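MupZ (Pseudomonas fluorescens, PDB 6FXD) probably acts as an epoxide hydrolase in mupirocin biosynthesis, working with a Rieske oxygenase in the cascade that creates oxygen heterocycles. Local coordinates at residues H36-F40 / F96-S100. Residues are numbered along the deposited sequence; the frame is centred on the assembly and turned at random.
Sequences HLEAF and FHLAS
Leu98 packs against both the imidazole of His36 and the first turn of helix 37-51, joining the start of one helix of this ferredoxin-like alpha+beta fold (beta-alpha-beta-beta-alpha-beta) to the loop that leads from helix 78-94 into strand 100-108. Leu98 CD2 sits over one face of the His36 ring in a CH-pi contact, 4.2 Å from the ring centroid and 25° off its normal. Leu98 CD1 reaches the backbone of the turn, 3.9 Å from Phe40 N, and also touches the methyl of Ala39. The CB of His36 points toward the loop, and a chi1 of -64° puts CG anti to the carbonyl carbon, laying the ring against Leu98 CD2. His36 CB lies 3.5 Å from Leu98 O, a carbonyl buried here with no hydrogen-bonding partner. With an alanine in place of His36, Leu98 CD2 is likely to lose the flat surface it rests on and Leu98 O to be less covered. The turn itself is closed by a backbone hydrogen bond from Phe40 N to His36 O (2.8 Å). Phe40, its CG anti to the backbone N (chi1 -175°), extends to the other end of the contact, where its ring also packs edge-to-face with Phe30. Leu98 CB meets the edge of this ring, 4.3 Å from Phe40 CD2. Next to Leu98 CB, the methyl of Ala99 approaches the same ring obliquely, with Ala99 CB 3.9 Å from Phe40 CE2.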
loop_
_atom_site.group_PDB
_atom_site.type_symbol
_atom_site.label_atom_id
_atom_site.label_comp_id
_atom_site.label_asym_id
_atom_site.label_seq_id
_atom_site.Cartn_x
_atom_site.Cartn_y
_atom_site.Cartn_z
ATOM N N HIS A 36 39.347 12.629 -17.644
ATOM C CA HIS A 36 39.263 11.954 -16.358
ATOM C C HIS A 36 38.455 10.663 -16.410
ATOM O O HIS A 36 38.307 10.005 -15.374
ATOM C CB HIS A 36 38.617 12.865 -15.306
ATOM C CG HIS A 36 39.410 14.091 -14.986
ATOM N ND1 HIS A 36 40.790 14.109 -14.988
ATOM C CD2 HIS A 36 39.016 15.338 -14.636
ATOM C CE1 HIS A 36 41.211 15.319 -14.662
ATOM N NE2 HIS A 36 40.156 16.082 -14.443
ATOM N N LEU A 37 37.912 10.291 -17.575
ATOM C CA LEU A 37 36.955 9.188 -17.626
ATOM C C LEU A 37 37.586 7.865 -17.200
ATOM O O LEU A 37 36.982 7.096 -16.447
ATOM C CB LEU A 37 36.340 9.079 -19.028
ATOM C CG LEU A 37 35.272 7.984 -19.229
ATOM C CD1 LEU A 37 34.085 8.232 -18.311
ATOM C CD2 LEU A 37 34.812 7.847 -20.684
ATOM N N GLU A 38 38.809 7.580 -17.664
ATOM C CA GLU A 38 39.421 6.293 -17.316
ATOM C C GLU A 38 39.818 6.241 -15.842
ATOM O O GLU A 38 39.700 5.189 -15.192
ATOM C CB GLU A 38 40.619 5.991 -18.222
ATOM C CG GLU A 38 40.242 5.769 -19.684
ATOM C CD GLU A 38 39.080 4.801 -19.851
ATOM O OE1 GLU A 38 39.081 3.735 -19.190
ATOM O OE2 GLU A 38 38.160 5.111 -20.644
ATOM N N ALA A 39 40.279 7.367 -15.299
ATOM C CA ALA A 39 40.553 7.431 -13.868
ATOM C C ALA A 39 39.271 7.256 -13.055
ATOM O O ALA A 39 39.272 6.581 -12.020
ATOM C CB ALA A 39 41.248 8.750 -13.515
ATOM N N PHE A 40 38.175 7.895 -13.483
ATOM C CA PHE A 40 36.901 7.697 -12.805
ATOM C C PHE A 40 36.511 6.225 -12.781
ATOM O O PHE A 40 36.137 5.688 -11.734
ATOM C CB PHE A 40 35.826 8.537 -13.502
ATOM C CG PHE A 40 34.472 8.514 -12.815
ATOM C CD1 PHE A 40 33.585 7.471 -13.022
ATOM C CD2 PHE A 40 34.102 9.545 -11.960
ATOM C CE1 PHE A 40 32.350 7.439 -12.380
ATOM C CE2 PHE A 40 32.848 9.530 -11.317
ATOM C CZ PHE A 40 31.982 8.485 -11.520
ATOM N N PHE A 96 37.036 13.450 -5.305
ATOM C CA PHE A 96 36.190 14.618 -5.521
ATOM C C PHE A 96 36.441 15.294 -6.862
ATOM O O PHE A 96 35.507 15.810 -7.478
ATOM C CB PHE A 96 36.439 15.611 -4.376
ATOM C CG PHE A 96 35.448 16.750 -4.296
ATOM C CD1 PHE A 96 34.169 16.549 -3.799
ATOM C CD2 PHE A 96 35.820 18.028 -4.666
ATOM C CE1 PHE A 96 33.267 17.602 -3.705
ATOM C CE2 PHE A 96 34.925 19.085 -4.574
ATOM C CZ PHE A 96 33.646 18.869 -4.092
ATOM N N HIS A 97 37.683 15.279 -7.337
ATOM C CA HIS A 97 38.084 16.153 -8.432
ATOM C C HIS A 97 37.849 15.567 -9.821
ATOM O O HIS A 97 38.058 16.272 -10.813
ATOM C CB HIS A 97 39.546 16.580 -8.253
ATOM C CG HIS A 97 39.779 17.399 -7.023
ATOM N ND1 HIS A 97 39.218 18.644 -6.842
ATOM C CD2 HIS A 97 40.493 17.143 -5.901
ATOM C CE1 HIS A 97 39.585 19.125 -5.666
ATOM N NE2 HIS A 97 40.359 18.234 -5.075
ATOM N N LEU A 98 37.390 14.321 -9.923
ATOM C CA LEU A 98 37.289 13.667 -11.224
ATOM C C LEU A 98 36.000 13.982 -11.973
ATOM O O LEU A 98 35.942 13.764 -13.188
ATOM C CB LEU A 98 37.434 12.149 -11.058
ATOM C CG LEU A 98 38.821 11.735 -10.579
ATOM C CD1 LEU A 98 38.838 10.232 -10.459
ATOM C CD2 LEU A 98 39.893 12.247 -11.541
ATOM N N ALA A 99 34.975 14.454 -11.280
ATOM C CA ALA A 99 33.680 14.646 -11.913
ATOM C C ALA A 99 32.847 15.584 -11.056
ATOM O O ALA A 99 33.219 15.924 -9.932
ATOM C CB ALA A 99 32.967 13.305 -12.085
ATOM N N SER A 100 31.710 16.000 -11.600
ATOM C CA SER A 100 30.723 16.725 -10.817
ATOM C C SER A 100 29.395 15.984 -10.881
ATOM O O SER A 100 29.082 15.318 -11.873
ATOM C CB SER A 100 30.568 18.177 -11.284
ATOM O OG SER A 100 30.262 18.237 -12.660
#